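Phospholipase/Carboxylesterase (Haliangium ochraceum, PDB 4Q82) probably hydrolyses carboxylic ester bonds using a serine-hydrolase active site in an alpha/beta-hydrolase fold. Local coordinates at residues 251-254 with 255-258; 212-215 with 216-220; 265-268 with 269-272. All blocks are in the same frame, centred on the assembly; numbering follows the deposited sequence. Where two conformers were deposited one is given.

Interaction 1 (251-254 with 255-258); sequences VGHD and SWSR
The six-membered ring of Trp256 turns its edge onto the imidazole face of His253, a T-shaped stack with planes at 89° and CZ3 over the middle of the smaller ring. Asp254 lies across an indole face: its CA makes a CH-pi contact 3.7 Å from the six-membered ring centroid, and its carboxylate stacks above the same face, OD1 3.2 Å from Trp256 CD1. With an alanine in place of Trp256, the His253 ring would probably lose its edge contact and the Asp254 carboxylate the surface it rests on. His253 hydrogen-bonds through ND1 to Asp218 and through NE2 to OG of the sulfonylated serine at position 165, consistent with the catalytic triad of an alpha/beta-hydrolase. The Asp254 carboxylate caps the turn into helix 257-260: OD1 takes Ser257 N on its syn lone pair at 2.8 Å, almost straight at 174°, and in one of two Ser257 conformers OD2 takes OG at 2.7 Å. Two waters bridge Asp254 O to Arg258, one accepting from N and NE, the other from NH2. Val251 adds an apolar contact: its CG2 sits over one face of the Arg258 guanidinium, 3.4 Å from NH1; Tyr248 forms a cation-pi pair with Arg258.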
ATOM      1  N   VAL A 251      -7.459 -16.689  11.614  1.00 15.80           N
ATOM      2  CA  VAL A 251      -8.097 -15.525  11.003  1.00 14.41           C
ATOM      3  C   VAL A 251      -8.311 -15.812   9.506  1.00 14.71           C
ATOM      4  O   VAL A 251      -7.459 -16.451   8.866  1.00 15.14           O
ATOM      5  CB  VAL A 251      -7.221 -14.251  11.218  1.00 12.99           C
ATOM      6  CG1 VAL A 251      -7.686 -13.064  10.350  1.00 13.33           C
ATOM      7  CG2 VAL A 251      -7.166 -13.871  12.738  1.00 13.49           C
ATOM      8  N   GLY A 252      -9.456 -15.392   8.976  1.00 15.27           N
ATOM      9  CA  GLY A 252      -9.798 -15.631   7.575  1.00 15.54           C
ATOM     10  C   GLY A 252      -9.236 -14.576   6.638  1.00 14.75           C
ATOM     11  O   GLY A 252      -8.122 -14.077   6.858  1.00 14.91           O
ATOM     12  N   HIS A 253      -9.998 -14.240   5.584  1.00 14.11           N
ATOM     13  CA  HIS A 253      -9.438 -13.416   4.529  1.00 14.78           C
ATOM     14  C   HIS A 253      -9.195 -11.982   5.014  1.00 14.40           C
ATOM     15  O   HIS A 253      -8.212 -11.368   4.605  1.00 13.76           O
ATOM     16  CB  HIS A 253     -10.337 -13.415   3.269  1.00 16.58           C
ATOM     17  CG  HIS A 253      -9.722 -12.723   2.083  1.00 17.49           C
ATOM     18  ND1 HIS A 253      -8.380 -12.839   1.759  1.00 16.89           N
ATOM     19  CD2 HIS A 253     -10.268 -11.923   1.134  1.00 19.20           C
ATOM     20  CE1 HIS A 253      -8.128 -12.125   0.674  1.00 18.34           C
ATOM     21  NE2 HIS A 253      -9.254 -11.555   0.280  1.00 19.08           N
ATOM     22  N   ASP A 254     -10.068 -11.443   5.870  1.00 14.05           N
ATOM     23  CA  ASP A 254      -9.803 -10.076   6.349  1.00 14.12           C
ATOM     24  C   ASP A 254      -8.710 -10.043   7.418  1.00 13.80           C
ATOM     25  O   ASP A 254      -8.967 -10.071   8.627  1.00 13.09           O
ATOM     26  CB  ASP A 254     -11.061  -9.396   6.906  1.00 16.31           C
ATOM     27  CG  ASP A 254     -10.762  -7.971   7.418  1.00 16.18           C
ATOM     28  OD1 ASP A 254      -9.587  -7.505   7.378  1.00 13.31           O
ATOM     29  OD2 ASP A 254     -11.697  -7.307   7.875  1.00 16.93           O
ATOM     30  N   SER A 255      -7.484  -9.939   6.945  1.00 11.89           N
ATOM     31  CA  SER A 255      -6.350  -9.742   7.811  1.00 12.09           C
ATOM     32  C   SER A 255      -5.906  -8.277   7.716  1.00 11.29           C
ATOM     33  O   SER A 255      -4.903  -7.909   8.322  1.00 12.04           O
ATOM     34  CB  SER A 255      -5.209 -10.685   7.404  1.00 12.50           C
ATOM     35  OG  SER A 255      -5.059 -10.718   5.980  1.00 12.70           O
ATOM     36  N   TRP A 256      -6.614  -7.450   6.924  1.00 10.44           N
ATOM     37  CA  TRP A 256      -6.216  -6.047   6.777  1.00 10.72           C
ATOM     38  C   TRP A 256      -6.792  -5.085   7.832  1.00 11.09           C
ATOM     39  O   TRP A 256      -6.118  -4.113   8.217  1.00 11.91           O
ATOM     40  CB  TRP A 256      -6.603  -5.510   5.369  1.00 12.01           C
ATOM     41  CG  TRP A 256      -8.061  -5.788   4.993  1.00 13.93           C
ATOM     42  CD1 TRP A 256      -9.166  -5.049   5.330  1.00 14.00           C
ATOM     43  CD2 TRP A 256      -8.530  -6.889   4.216  1.00 13.25           C
ATOM     44  NE1 TRP A 256     -10.317  -5.627   4.785  1.00 14.88           N
ATOM     45  CE2 TRP A 256      -9.943  -6.760   4.101  1.00 15.03           C
ATOM     46  CE3 TRP A 256      -7.888  -7.984   3.602  1.00 13.12           C
ATOM     47  CZ2 TRP A 256     -10.723  -7.688   3.410  1.00 14.98           C
ATOM     48  CZ3 TRP A 256      -8.672  -8.900   2.895  1.00 14.56           C
ATOM     49  CH2 TRP A 256     -10.070  -8.738   2.802  1.00 14.87           C
ATOM     50  N   SER A 257      -8.027  -5.320   8.279  0.64 10.69           N
ATOM     51  CA  SER A 257      -8.638  -4.374   9.217  0.64 11.32           C
ATOM     52  C   SER A 257      -7.764  -4.243  10.471  0.64 11.32           C
ATOM     53  O   SER A 257      -7.393  -3.128  10.865  0.64 11.89           O
ATOM     54  CB  SER A 257     -10.059  -4.796   9.592  0.64 11.82           C
ATOM     55  OG  SER A 257     -10.894  -4.826   8.433  0.64 13.32           O
ATOM     56  N   ARG A 258      -7.379  -5.372  11.055  1.00 10.88           N
ATOM     57  CA  ARG A 258      -6.604  -5.343  12.303  1.00 11.33           C
ATOM     58  C   ARG A 258      -5.189  -4.858  12.060  1.00 11.47           C
ATOM     59  O   ARG A 258      -4.501  -4.432  12.990  1.00 11.57           O
ATOM     60  CB  ARG A 258      -6.558  -6.723  12.968  1.00 10.89           C
ATOM     61  CG  ARG A 258      -5.714  -7.748  12.245  1.00 10.46           C
ATOM     62  CD  ARG A 258      -5.971  -9.127  12.898  1.00 13.01           C
ATOM     63  NE  ARG A 258      -7.347  -9.550  12.624  1.00 14.03           N
ATOM     64  CZ  ARG A 258      -8.032 -10.419  13.368  1.00 16.82           C
ATOM     65  NH1 ARG A 258      -7.475 -10.961  14.453  1.00 18.04           N
ATOM     66  NH2 ARG A 258      -9.277 -10.737  13.029  1.00 18.19           N
TER
HETATM   67  O   HOH W   1      -5.909 -13.297   5.331  1.00 11.56           O
HETATM   68  O   HOH W   2      -8.622  -8.042  10.562  1.00 12.14           O
HETATM   69  O   HOH W   3     -10.765 -10.828  10.360  1.00 17.72           O
HETATM   70  O   HOH W   4     -13.329  -6.009   5.393  1.00 40.48           O

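Interaction 2 (212-215 with 216-220); sequences GFHG and DADPT
His214 and Asp218 come together where strand 210-215 runs out and the chain bends, and this inner side, with both residues buried, is the tightly packed part. Asp218 CB lies in the plane of the imidazole at its edge, 3.8 Å from His214 CD2. The carboxylate is turned 50° from the ring, and Asp218 OD2 lies 3.2 Å from His214 NE2, oblique to the ring. Both ring nitrogens have partners beyond the bend, ND1 with Thr226 OG1 and NE2 with Val221 O, which should hold the imidazole against rotation.

The bend is a type I beta turn from Gly215 to Asp218. Its closing bond, Asp218 N to Gly215 O, is long at 3.3 Å, and the donor stands well above the carbonyl plane, 61° out of it. CG anti to the backbone N (chi1 -167°) carries the Asp218 carboxylate back toward His214, and each oxygen has its own partners. OD1 accepts Thr220 N at 2.8 Å, closing an Asx turn, and also Val221 N. A water lies 2.8 Å from Asp218 OD2 and accepts from Gly215 N at 2.9 Å. Placed after strand 210-215 and bonded to His253, Asp218 is probably the triad acid, as in other alpha/beta-hydrolases.

The outer side of the bend is looser. Asp216 points away overall, its CB just touching Gly215, and OD1 is tied to Gly250 N; Ala217 and Pro219 are exposed and add little or nothing to the contact with 212-215.

Further back along the strand the surroundings are regular sheet: strand 210-215 is bonded through Phe213 to Leu189 and Ala191 and through Gly212 and His214 to strand 243-248, and the loop begun at Asp216 leads on to helix 224-235.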
ATOM      1  N   GLY A 212       4.889  -8.708   5.234  1.00 12.86           N
ATOM      2  CA  GLY A 212       3.736  -9.429   4.717  1.00 12.68           C
ATOM      3  C   GLY A 212       2.854  -9.894   5.863  1.00 13.06           C
ATOM      4  O   GLY A 212       3.360 -10.291   6.932  1.00 14.41           O
ATOM      5  N   PHE A 213       1.543  -9.829   5.644  1.00 11.16           N
ATOM      6  CA  PHE A 213       0.519 -10.198   6.651  1.00 11.61           C
ATOM      7  C   PHE A 213      -0.453 -11.182   6.045  1.00 10.78           C
ATOM      8  O   PHE A 213      -0.861 -10.987   4.889  1.00 11.27           O
ATOM      9  CB  PHE A 213      -0.316  -8.990   7.099  1.00 10.76           C
ATOM     10  CG  PHE A 213       0.417  -8.012   7.952  1.00 12.19           C
ATOM     11  CD1 PHE A 213       1.288  -7.085   7.386  1.00 11.92           C
ATOM     12  CD2 PHE A 213       0.211  -8.009   9.324  1.00 11.45           C
ATOM     13  CE1 PHE A 213       1.978  -6.150   8.188  1.00 12.50           C
ATOM     14  CE2 PHE A 213       0.900  -7.081  10.159  1.00 12.32           C
ATOM     15  CZ  PHE A 213       1.771  -6.153   9.583  1.00 12.50           C
ATOM     16  N   HIS A 214      -0.903 -12.186   6.814  1.00 11.36           N
ATOM     17  CA  HIS A 214      -1.915 -13.098   6.246  1.00 11.33           C
ATOM     18  C   HIS A 214      -2.634 -13.786   7.408  1.00 12.35           C
ATOM     19  O   HIS A 214      -2.009 -14.053   8.438  1.00 13.18           O
ATOM     20  CB  HIS A 214      -1.273 -14.147   5.326  1.00 11.12           C
ATOM     21  CG  HIS A 214      -2.068 -14.450   4.072  1.00 10.63           C
ATOM     22  ND1 HIS A 214      -1.560 -14.190   2.817  1.00 11.11           N
ATOM     23  CD2 HIS A 214      -3.305 -14.985   3.874  1.00 10.70           C
ATOM     24  CE1 HIS A 214      -2.447 -14.541   1.896  1.00 11.41           C
ATOM     25  NE2 HIS A 214      -3.514 -15.029   2.510  1.00 11.54           N
ATOM     26  N   GLY A 215      -3.931 -14.082   7.253  1.00 10.35           N
ATOM     27  CA  GLY A 215      -4.601 -14.915   8.241  1.00 11.79           C
ATOM     28  C   GLY A 215      -4.401 -16.378   7.837  1.00 14.17           C
ATOM     29  O   GLY A 215      -4.512 -16.720   6.650  1.00 14.69           O
ATOM     30  N   ASP A 216      -4.114 -17.270   8.786  1.00 15.29           N
ATOM     31  CA  ASP A 216      -3.776 -18.629   8.329  1.00 16.74           C
ATOM     32  C   ASP A 216      -4.991 -19.489   8.028  1.00 17.49           C
ATOM     33  O   ASP A 216      -4.839 -20.662   7.647  1.00 18.83           O
ATOM     34  CB  ASP A 216      -2.848 -19.340   9.329  1.00 17.76           C
ATOM     35  CG  ASP A 216      -3.535 -19.740  10.641  1.00 19.02           C
ATOM     36  OD1 ASP A 216      -4.762 -19.598  10.812  1.00 18.92           O
ATOM     37  OD2 ASP A 216      -2.798 -20.248  11.504  1.00 21.92           O
ATOM     38  N   ALA A 217      -6.182 -18.926   8.186  1.00 16.02           N
ATOM     39  CA  ALA A 217      -7.407 -19.643   7.809  1.00 17.27           C
ATOM     40  C   ALA A 217      -8.081 -19.012   6.604  1.00 16.99           C
ATOM     41  O   ALA A 217      -9.268 -19.233   6.353  1.00 18.59           O
ATOM     42  CB  ALA A 217      -8.375 -19.691   8.962  1.00 18.04           C
ATOM     43  N   ASP A 218      -7.325 -18.231   5.856  1.00 14.99           N
ATOM     44  CA  ASP A 218      -7.854 -17.534   4.679  1.00 13.39           C
ATOM     45  C   ASP A 218      -8.345 -18.546   3.624  1.00 15.33           C
ATOM     46  O   ASP A 218      -7.542 -19.312   3.103  1.00 15.53           O
ATOM     47  CB  ASP A 218      -6.742 -16.644   4.114  1.00 13.44           C
ATOM     48  CG  ASP A 218      -7.244 -15.652   3.091  1.00 13.77           C
ATOM     49  OD1 ASP A 218      -8.225 -15.934   2.379  1.00 14.08           O
ATOM     50  OD2 ASP A 218      -6.631 -14.588   2.964  1.00 13.53           O
ATOM     51  N   PRO A 219      -9.658 -18.558   3.318  1.00 16.42           N
ATOM     52  CA  PRO A 219     -10.210 -19.514   2.350  1.00 17.01           C
ATOM     53  C   PRO A 219     -10.264 -18.914   0.956  1.00 17.23           C
ATOM     54  O   PRO A 219     -10.827 -19.519   0.027  1.00 18.58           O
ATOM     55  CB  PRO A 219     -11.629 -19.743   2.873  1.00 17.74           C
ATOM     56  CG  PRO A 219     -12.035 -18.325   3.293  1.00 17.40           C
ATOM     57  CD  PRO A 219     -10.716 -17.674   3.845  1.00 14.96           C
ATOM     58  N   THR A 220      -9.715 -17.722   0.804  1.00 14.83           N
ATOM     59  CA  THR A 220      -9.896 -16.988  -0.442  1.00 15.36           C
ATOM     60  C   THR A 220      -8.542 -16.793  -1.153  1.00 16.09           C
ATOM     61  O   THR A 220      -8.392 -17.146  -2.324  1.00 16.34           O
ATOM     62  CB  THR A 220     -10.603 -15.662  -0.149  1.00 15.05           C
ATOM     63  OG1 THR A 220     -11.971 -15.935   0.227  1.00 15.84           O
ATOM     64  CG2 THR A 220     -10.602 -14.804  -1.344  1.00 14.98           C
TER
HETATM   65  O   HOH W   1      -5.909 -13.297   5.331  1.00 11.56           O

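Interaction 3 (265-268 with 269-272); sequences GHDI and YAWL
Two torsions bring Asp267 and Ile268 onto the residues that follow: Asp267 holds CG anti to the backbone N (chi1 -170°), swinging its carboxylate back over the first helical N-H groups, while Ile268 keeps CG1 between its own N and carbonyl carbon (chi1 54°), laying that branch over the Tyr269 ring. Asp267 is thus the N-cap of helix 268-273. Its OD1 accepts Ala270 N at 3.0 Å, nearly straight at 173° but from above the carboxylate plane, and takes a second, weak bond from Tyr269 N. OD2 rests 3.4 Å from Ala270 CB. Behind the cap the ordinary helical bonds start, Trp271 N to Asp267 O at 3.2 Å and Leu272 N to Ile268 O at 2.9 Å.

Ile268 and Tyr269 run side by side. CG1 of Ile268 stands over the centre of the phenol ring, a CH-pi contact 3.7 Å from the centroid, and CD1 continues to Tyr269 CE1. The phenol OH reaches Tyr260 O, in helix 257-260, and Trp117 meets the ring edge-to-face. Inward, Ile268 packs on Trp211 and Phe213 of strand 210-215, and Leu272 on Ala186 and Val188.

Chemically, the carboxylate answers N-H groups that have no earlier helical turn to bond to, and the helix N terminus would probably favour its negative charge.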
ATOM      1  N   GLY A 265      -1.939  -4.340  16.961  1.00 11.22           N
ATOM      2  CA  GLY A 265      -0.712  -3.897  17.609  1.00 11.64           C
ATOM      3  C   GLY A 265       0.552  -4.026  16.771  1.00 12.48           C
ATOM      4  O   GLY A 265       1.645  -3.959  17.335  1.00 14.55           O
ATOM      5  N   HIS A 266       0.416  -4.175  15.448  1.00 11.67           N
ATOM      6  CA  HIS A 266       1.566  -4.161  14.548  1.00 12.38           C
ATOM      7  C   HIS A 266       1.725  -2.777  13.914  1.00 13.05           C
ATOM      8  O   HIS A 266       0.950  -2.401  13.029  1.00 13.05           O
ATOM      9  CB  HIS A 266       1.425  -5.207  13.467  1.00 11.06           C
ATOM     10  CG  HIS A 266       1.393  -6.607  14.010  1.00 12.29           C
ATOM     11  ND1 HIS A 266       2.541  -7.281  14.396  1.00 13.17           N
ATOM     12  CD2 HIS A 266       0.354  -7.441  14.267  1.00 11.35           C
ATOM     13  CE1 HIS A 266       2.212  -8.488  14.838  1.00 13.11           C
ATOM     14  NE2 HIS A 266       0.889  -8.612  14.770  1.00 11.51           N
ATOM     15  N   ASP A 267       2.714  -2.019  14.366  1.00 14.00           N
ATOM     16  CA  ASP A 267       2.768  -0.610  13.927  1.00 15.14           C
ATOM     17  C   ASP A 267       3.459  -0.521  12.583  1.00 14.73           C
ATOM     18  O   ASP A 267       4.671  -0.233  12.475  1.00 14.93           O
ATOM     19  CB  ASP A 267       3.457   0.280  14.955  1.00 18.27           C
ATOM     20  CG  ASP A 267       3.296   1.776  14.627  1.00 20.12           C
ATOM     21  OD1 ASP A 267       2.881   2.136  13.495  1.00 18.97           O
ATOM     22  OD2 ASP A 267       3.586   2.600  15.505  1.00 21.78           O
ATOM     23  N   ILE A 268       2.668  -0.771  11.549  1.00 13.18           N
ATOM     24  CA  ILE A 268       3.189  -0.747  10.195  1.00 13.76           C
ATOM     25  C   ILE A 268       3.650   0.650   9.786  1.00 14.66           C
ATOM     26  O   ILE A 268       4.512   0.753   8.933  1.00 14.78           O
ATOM     27  CB  ILE A 268       2.146  -1.242   9.170  1.00 13.51           C
ATOM     28  CG1 ILE A 268       0.832  -0.460   9.294  1.00 12.92           C
ATOM     29  CG2 ILE A 268       1.914  -2.760   9.358  1.00 13.43           C
ATOM     30  CD1 ILE A 268      -0.165  -0.718   8.081  1.00 13.70           C
ATOM     31  N   TYR A 269       3.071   1.705  10.372  1.00 14.15           N
ATOM     32  CA  TYR A 269       3.435   3.078   9.987  1.00 15.10           C
ATOM     33  C   TYR A 269       4.839   3.449  10.490  1.00 16.41           C
ATOM     34  O   TYR A 269       5.655   4.004   9.742  1.00 16.51           O
ATOM     35  CB  TYR A 269       2.367   4.069  10.486  1.00 15.17           C
ATOM     36  CG  TYR A 269       1.004   3.584  10.015  1.00 15.11           C
ATOM     37  CD1 TYR A 269       0.728   3.482   8.661  1.00 15.10           C
ATOM     38  CD2 TYR A 269       0.011   3.186  10.925  1.00 14.98           C
ATOM     39  CE1 TYR A 269      -0.507   2.975   8.183  1.00 14.88           C
ATOM     40  CE2 TYR A 269      -1.246   2.712  10.452  1.00 14.36           C
ATOM     41  CZ  TYR A 269      -1.478   2.611   9.083  1.00 13.94           C
ATOM     42  OH  TYR A 269      -2.689   2.123   8.609  1.00 13.70           O
ATOM     43  N   ALA A 270       5.131   3.134  11.739  1.00 16.49           N
ATOM     44  CA  ALA A 270       6.460   3.365  12.262  1.00 19.38           C
ATOM     45  C   ALA A 270       7.489   2.550  11.462  1.00 19.03           C
ATOM     46  O   ALA A 270       8.572   3.050  11.148  1.00 20.37           O
ATOM     47  CB  ALA A 270       6.516   3.015  13.753  1.00 19.68           C
ATOM     48  N   TRP A 271       7.132   1.315  11.117  1.00 17.40           N
ATOM     49  CA  TRP A 271       8.040   0.445  10.369  1.00 18.09           C
ATOM     50  C   TRP A 271       8.321   1.031   8.980  1.00 17.97           C
ATOM     51  O   TRP A 271       9.483   1.114   8.562  1.00 19.82           O
ATOM     52  CB  TRP A 271       7.476  -0.986  10.242  1.00 15.95           C
ATOM     53  CG  TRP A 271       8.427  -1.911   9.505  1.00 17.50           C
ATOM     54  CD1 TRP A 271       9.533  -2.553  10.017  1.00 19.14           C
ATOM     55  CD2 TRP A 271       8.372  -2.258   8.114  1.00 17.43           C
ATOM     56  NE1 TRP A 271      10.156  -3.296   9.019  1.00 19.33           N
ATOM     57  CE2 TRP A 271       9.463  -3.125   7.847  1.00 18.34           C
ATOM     58  CE3 TRP A 271       7.499  -1.926   7.066  1.00 16.20           C
ATOM     59  CZ2 TRP A 271       9.695  -3.674   6.572  1.00 18.34           C
ATOM     60  CZ3 TRP A 271       7.736  -2.470   5.801  1.00 15.71           C
ATOM     61  CH2 TRP A 271       8.822  -3.335   5.571  1.00 17.45           C
ATOM     62  N   LEU A 272       7.272   1.433   8.261  1.00 16.18           N
ATOM     63  CA  LEU A 272       7.479   2.074   6.958  1.00 16.70           C
ATOM     64  C   LEU A 272       8.433   3.251   7.080  1.00 18.35           C
ATOM     65  O   LEU A 272       9.440   3.339   6.373  1.00 19.64           O
ATOM     66  CB  LEU A 272       6.146   2.547   6.356  1.00 15.83           C
ATOM     67  CG  LEU A 272       5.275   1.434   5.746  1.00 14.83           C
ATOM     68  CD1 LEU A 272       3.903   2.016   5.315  1.00 13.65           C
ATOM     69  CD2 LEU A 272       5.947   0.811   4.542  1.00 15.96           C
TER

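How the interactions relate
Coming from the N terminus, interaction 2 is met first: it closes the turn where the chain leaves strand 210-215 on its way to helix 224-235. After strand 243-248, interaction 1 shapes the loop into helix 257-260, and interaction 3 starts the last helix, 268-273. The three stand in series; none nests in or crosses another. Interactions 1 and 2 nevertheless meet in space, through His253 ND1 to Asp218 OD2 at 2.8 Å, Val251 O to Ala217 N at 2.9 Å and a shared water, joining two loops at the probable active site. Interaction 3 touches interaction 2 where Ile268 CG2 packs 3.4 Å from Phe213 CZ, but its nearest atoms stay about 5 Å from interaction 1.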